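Local coordinates for OxyA protein (Actinoplanes teichomyceticus, PDB 5HH3), which is a haem-dependent cytochrome P450 of glycopeptide antibiotic biosynthesis that probably cyclises the peptide precursor by phenolic coupling, at residues 104-109 with 221-226; 277-282 with 353-358. All blocks are in the same frame, centred on the assembly; numbering follows the deposited sequence.

Contact 1. Residues 104-109 with 221-226; sequences RMVAPA and DEITDA
Met105 and Val106, late in the helix 98-106 that is the C helix of the cytochrome P450 fold, pack against Glu222 and Ile223 in the short connection leading into the long helix 225-256. Met105 does most of the touching. Its chain runs out nearly straight to the sulfur and then bends (chi3 -74°), which turns the methyl onto Ile223. SD and CE both lie against the carbonyl of Glu222, and Met105 SD is 3.4 Å from Glu222 O. Met105 SD also comes within 3.7 Å of Glu222 CB, although the carboxylate of that glutamate leads away from the contact. Met105 and Ile223 run past each other in opposite directions, SD of Met105 being 3.8 Å from CB of Ile223. With CG1 of Ile223 anti to the backbone N (chi1 -165°), its CD1 carries on to Val106, where the two side chains cross at about a right angle and Ile223 CD1 meets Val106 CG1 at 3.9 Å. Val215 of helix 211-219 and Leu228 also touch Ile223, burying it between helices. Just beyond, Thr224 OG1 caps a backbone N in the first turn of helix 225-256 while Thr224 N donates to Glu227 OE1, the reciprocal pattern of a capping box. This mostly apolar packing ties the turn before that helix to the C helix of the P450 fold, whose His99 and Arg103 bind the haem.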
# COMPACT_ATOMS: atom_id res chain seq x y z
N ARG B 104 19.89 -21.89 -4.63
CA ARG B 104 21.03 -22.74 -5.03
C ARG B 104 21.04 -23.10 -6.51
O ARG B 104 22.11 -23.32 -7.08
CB ARG B 104 21.08 -24.05 -4.25
CG ARG B 104 21.71 -23.93 -2.88
CD ARG B 104 21.98 -25.31 -2.29
NE ARG B 104 20.74 -26.08 -2.12
CZ ARG B 104 20.24 -26.52 -0.96
NH1 ARG B 104 20.86 -26.32 0.20
NH2 ARG B 104 19.10 -27.19 -0.96
N MET B 105 19.86 -23.23 -7.12
CA MET B 105 19.77 -23.68 -8.52
C MET B 105 20.12 -22.57 -9.51
O MET B 105 20.63 -22.85 -10.61
CB MET B 105 18.39 -24.25 -8.82
CG MET B 105 18.08 -25.46 -7.98
SD MET B 105 16.68 -26.42 -8.53
CE MET B 105 15.35 -25.34 -8.03
N VAL B 106 19.84 -21.34 -9.14
CA VAL B 106 20.13 -20.20 -10.00
C VAL B 106 21.47 -19.54 -9.71
O VAL B 106 22.03 -18.89 -10.60
CB VAL B 106 18.97 -19.16 -10.07
CG1 VAL B 106 17.72 -19.83 -10.65
CG2 VAL B 106 18.67 -18.55 -8.73
N ALA B 107 22.03 -19.74 -8.51
CA ALA B 107 23.32 -19.12 -8.15
C ALA B 107 24.50 -19.40 -9.12
O ALA B 107 25.28 -18.51 -9.36
CB ALA B 107 23.71 -19.45 -6.70
N PRO B 108 24.60 -20.62 -9.69
CA PRO B 108 25.67 -20.90 -10.66
C PRO B 108 25.76 -19.94 -11.87
O PRO B 108 26.86 -19.68 -12.36
CB PRO B 108 25.33 -22.30 -11.13
CG PRO B 108 24.71 -22.93 -9.92
CD PRO B 108 23.85 -21.84 -9.37
N ALA B 109 24.62 -19.42 -12.32
CA ALA B 109 24.60 -18.46 -13.43
C ALA B 109 25.27 -17.13 -13.08
O ALA B 109 25.67 -16.39 -13.97
CB ALA B 109 23.18 -18.22 -13.90
N ASP B 221 16.61 -31.02 -14.01
CA ASP B 221 15.39 -31.64 -13.53
C ASP B 221 14.75 -30.89 -12.37
O ASP B 221 13.54 -30.62 -12.39
CB ASP B 221 15.60 -33.10 -13.15
CG ASP B 221 14.33 -33.92 -13.31
OD1 ASP B 221 13.54 -33.58 -14.23
OD2 ASP B 221 14.12 -34.89 -12.53
N GLU B 222 15.57 -30.48 -11.40
CA GLU B 222 15.06 -29.98 -10.14
C GLU B 222 14.47 -28.56 -10.24
O GLU B 222 13.87 -28.10 -9.27
CB GLU B 222 16.15 -30.04 -9.05
CG GLU B 222 16.68 -31.46 -8.71
CD GLU B 222 15.72 -32.34 -7.88
OE1 GLU B 222 14.83 -31.82 -7.17
OE2 GLU B 222 15.86 -33.58 -7.92
N ILE B 223 14.65 -27.87 -11.37
CA ILE B 223 14.08 -26.53 -11.58
C ILE B 223 12.97 -26.59 -12.63
O ILE B 223 13.09 -27.31 -13.63
CB ILE B 223 15.16 -25.47 -11.93
CG1 ILE B 223 14.59 -24.05 -11.77
CG2 ILE B 223 15.74 -25.68 -13.33
CD1 ILE B 223 15.62 -22.96 -11.79
N THR B 224 11.87 -25.87 -12.40
CA THR B 224 10.73 -25.89 -13.33
C THR B 224 10.86 -24.77 -14.38
O THR B 224 11.63 -23.80 -14.20
CB THR B 224 9.39 -25.67 -12.60
OG1 THR B 224 9.34 -24.33 -12.09
CG2 THR B 224 9.18 -26.68 -11.46
N ASP B 225 10.07 -24.89 -15.44
CA ASP B 225 9.99 -23.88 -16.51
C ASP B 225 9.55 -22.54 -15.96
O ASP B 225 10.16 -21.52 -16.31
CB ASP B 225 9.04 -24.32 -17.64
CG ASP B 225 9.57 -25.49 -18.41
OD1 ASP B 225 10.76 -25.81 -18.21
OD2 ASP B 225 8.82 -26.10 -19.23
N ALA B 226 8.54 -22.54 -15.10
CA ALA B 226 8.02 -21.32 -14.47
C ALA B 226 9.06 -20.58 -13.63
O ALA B 226 9.12 -19.35 -13.63
CB ALA B 226 6.81 -21.63 -13.60

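Contact 2. Residues 277-282 with 353-358; sequences EVIRYL and LAELVF. With HEM (protoporphyrin IX containing Fe), chain G.
Apolar contact between the two helices comes down to the tip of Ile279. Its CG1 is anti to the carbonyl carbon (chi1 -70°) and the chain is extended beyond, carrying Ile279 CD1 to the edge of the Phe358 ring, 4.4 Å from Phe358 CD2. The side chains of Ile279 and Glu355 cross at about a right angle, Ile279 CD1 lying 4.1 Å from Glu355 OE1, an oxygen salt-bridged to Arg351. Of the two segments, 353-358, on the L helix that follows the cysteine loop, supplies the packing on the haem. The haem vinyl carbon CBB sits 3.7 Å from Leu353 CD2, and the haem methyl CMC meets the Phe358 ring in its plane, 3.8 Å from Phe358 CZ. Ala354 O lies above one face of that ring, displaced toward the rim, and the ring stacks with Phe246. Helix 274-282 is the K helix, and its Glu277 and Arg280 form the P450 ExxR motif. Within this helix, away from the interface with 353-358, Arg280 grips the carboxylate side-on from above its plane, Arg280 NH2 to Glu277 OE1 at 3.0 Å and NE to OE2 (N-H...O 164°). Arg333 bridges Glu277 OE2 as well, completing the Glu-Arg-Arg triad. At the metal, a water binds the iron at 2.1 Å, and Cys348 is the axial protein ligand.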
# COMPACT_ATOMS: atom_id res chain seq x y z
N GLU B 277 33.22 2.96 -3.53
CA GLU B 277 32.86 4.33 -3.11
C GLU B 277 31.69 4.93 -3.91
O GLU B 277 30.83 5.58 -3.34
CB GLU B 277 34.07 5.26 -3.17
CG GLU B 277 33.79 6.72 -2.83
CD GLU B 277 33.46 6.98 -1.37
OE1 GLU B 277 33.22 8.16 -1.05
OE2 GLU B 277 33.43 6.04 -0.53
N VAL B 278 31.66 4.70 -5.21
CA VAL B 278 30.57 5.22 -6.04
C VAL B 278 29.26 4.58 -5.60
O VAL B 278 28.26 5.26 -5.45
CB VAL B 278 30.81 4.96 -7.54
CG1 VAL B 278 29.61 5.42 -8.38
CG2 VAL B 278 32.05 5.68 -8.01
N ILE B 279 29.29 3.26 -5.39
CA ILE B 279 28.12 2.52 -4.91
C ILE B 279 27.67 2.99 -3.51
O ILE B 279 26.48 3.23 -3.29
CB ILE B 279 28.36 0.99 -4.93
CG1 ILE B 279 28.41 0.49 -6.37
CG2 ILE B 279 27.27 0.28 -4.14
CD1 ILE B 279 28.98 -0.90 -6.57
N ARG B 280 28.61 3.12 -2.58
CA ARG B 280 28.31 3.64 -1.23
C ARG B 280 27.62 5.00 -1.28
O ARG B 280 26.59 5.20 -0.63
CB ARG B 280 29.58 3.79 -0.38
CG ARG B 280 29.31 4.25 1.06
CD ARG B 280 30.54 4.83 1.74
NE ARG B 280 30.95 6.10 1.14
CZ ARG B 280 30.46 7.30 1.45
NH1 ARG B 280 29.51 7.46 2.36
NH2 ARG B 280 30.95 8.38 0.83
N TYR B 281 28.21 5.92 -2.01
CA TYR B 281 27.72 7.30 -2.06
C TYR B 281 26.35 7.38 -2.72
O TYR B 281 25.46 8.03 -2.19
CB TYR B 281 28.70 8.20 -2.79
CG TYR B 281 28.35 9.67 -2.75
CD1 TYR B 281 28.49 10.41 -1.58
CD2 TYR B 281 27.85 10.32 -3.88
CE1 TYR B 281 28.16 11.76 -1.54
CE2 TYR B 281 27.53 11.66 -3.85
CZ TYR B 281 27.69 12.38 -2.68
OH TYR B 281 27.39 13.69 -2.66
N LEU B 282 26.16 6.69 -3.84
CA LEU B 282 24.89 6.77 -4.58
C LEU B 282 23.73 6.01 -3.93
O LEU B 282 22.60 6.51 -3.94
CB LEU B 282 25.05 6.30 -6.03
CG LEU B 282 25.92 7.18 -6.94
CD1 LEU B 282 25.91 6.62 -8.35
CD2 LEU B 282 25.45 8.62 -6.92
N LEU B 353 27.02 -9.41 -11.55
CA LEU B 353 26.59 -8.88 -12.85
C LEU B 353 26.48 -7.34 -12.83
O LEU B 353 27.01 -6.68 -13.72
CB LEU B 353 25.26 -9.51 -13.29
CG LEU B 353 24.64 -9.03 -14.60
CD1 LEU B 353 25.61 -9.19 -15.76
CD2 LEU B 353 23.37 -9.79 -14.92
N ALA B 354 25.78 -6.80 -11.84
CA ALA B 354 25.64 -5.36 -11.72
C ALA B 354 27.02 -4.68 -11.67
O ALA B 354 27.28 -3.77 -12.44
CB ALA B 354 24.83 -4.98 -10.50
N GLU B 355 27.93 -5.18 -10.82
CA GLU B 355 29.26 -4.59 -10.69
C GLU B 355 30.09 -4.66 -11.95
O GLU B 355 30.83 -3.72 -12.23
CB GLU B 355 30.04 -5.20 -9.52
CG GLU B 355 29.49 -4.78 -8.17
CD GLU B 355 30.24 -5.37 -6.99
OE1 GLU B 355 30.15 -4.82 -5.88
OE2 GLU B 355 30.90 -6.41 -7.15
N LEU B 356 29.99 -5.76 -12.69
CA LEU B 356 30.67 -5.91 -13.98
C LEU B 356 30.22 -4.84 -14.99
O LEU B 356 31.04 -4.25 -15.68
CB LEU B 356 30.42 -7.31 -14.57
CG LEU B 356 30.93 -7.55 -15.99
CD1 LEU B 356 32.45 -7.37 -16.03
CD2 LEU B 356 30.54 -8.93 -16.50
N VAL B 357 28.91 -4.63 -15.06
CA VAL B 357 28.36 -3.58 -15.92
C VAL B 357 28.87 -2.19 -15.49
O VAL B 357 29.28 -1.42 -16.34
CB VAL B 357 26.81 -3.63 -15.97
CG1 VAL B 357 26.24 -2.42 -16.70
CG2 VAL B 357 26.35 -4.91 -16.66
N PHE B 358 28.89 -1.90 -14.20
CA PHE B 358 29.29 -0.59 -13.71
C PHE B 358 30.78 -0.36 -13.89
O PHE B 358 31.19 0.72 -14.32
CB PHE B 358 28.95 -0.38 -12.24
CG PHE B 358 27.49 -0.60 -11.88
CD1 PHE B 358 26.47 -0.42 -12.80
CD2 PHE B 358 27.16 -0.98 -10.58
CE1 PHE B 358 25.13 -0.62 -12.41
CE2 PHE B 358 25.83 -1.18 -10.19
CZ PHE B 358 24.82 -0.99 -11.11
CHA HEM G . 18.19 -8.61 -3.92
CHB HEM G . 18.91 -9.65 -8.61
CHC HEM G . 21.06 -5.33 -9.21
CHD HEM G . 20.40 -4.36 -4.53
C1A HEM G . 18.18 -9.24 -5.15
C2A HEM G . 17.52 -10.47 -5.40
C3A HEM G . 17.73 -10.77 -6.72
C4A HEM G . 18.51 -9.73 -7.28
CMA HEM G . 17.21 -11.98 -7.45
CAA HEM G . 16.74 -11.30 -4.39
CBA HEM G . 17.71 -12.25 -3.69
CGA HEM G . 17.08 -13.12 -2.62
O1A HEM G . 16.00 -12.80 -2.05
O2A HEM G . 17.64 -14.19 -2.28
C1B HEM G . 19.56 -8.55 -9.20
C2B HEM G . 19.91 -8.47 -10.59
C3B HEM G . 20.53 -7.25 -10.78
C4B HEM G . 20.53 -6.60 -9.44
CMB HEM G . 19.67 -9.53 -11.65
CAB HEM G . 21.14 -6.64 -11.98
CBB HEM G . 21.35 -7.22 -13.17
C1C HEM G . 21.07 -4.65 -7.99
C2C HEM G . 21.61 -3.37 -7.78
C3C HEM G . 21.41 -3.08 -6.42
C4C HEM G . 20.76 -4.22 -5.84
CMC HEM G . 22.25 -2.48 -8.82
CAC HEM G . 21.79 -1.88 -5.63
CBC HEM G . 22.47 -0.82 -6.07
C1D HEM G . 19.73 -5.48 -4.03
C2D HEM G . 19.32 -5.53 -2.61
C3D HEM G . 18.70 -6.70 -2.43
C4D HEM G . 18.74 -7.36 -3.76
CMD HEM G . 19.51 -4.50 -1.52
CAD HEM G . 18.11 -7.20 -1.12
CBD HEM G . 16.68 -6.71 -0.84
CGD HEM G . 16.17 -7.26 0.50
O1D HEM G . 15.02 -7.02 0.92
O2D HEM G . 16.86 -7.95 1.26
NA HEM G . 18.80 -8.80 -6.30
NB HEM G . 19.97 -7.44 -8.58
NC HEM G . 20.61 -5.17 -6.82
ND HEM G . 19.39 -6.61 -4.67
FE HEM G . 19.67 -7.02 -6.54
O HOH W 1 17.73 -6.33 -6.96

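How the contacts relate
Contact 1 closes before contact 2 opens along the chain, and their centres lie 26 Å apart, with nearest atoms about 7 Å from each other. The centre of contact 2 is about 10 Å from the centre of the chain, that of contact 1 about 22 Å. Contact 2 lines the haem pocket directly; contact 1 stands back from it, the side chain of Val106 about 7 Å from the haem, on the helix whose His99 and Arg103 bind the haem. Helix 225-256 connects the two: it begins at contact 1 and runs past the haem-binding region, where its Val243, Phe246 and Leu247 pack on the K and L helices of contact 2.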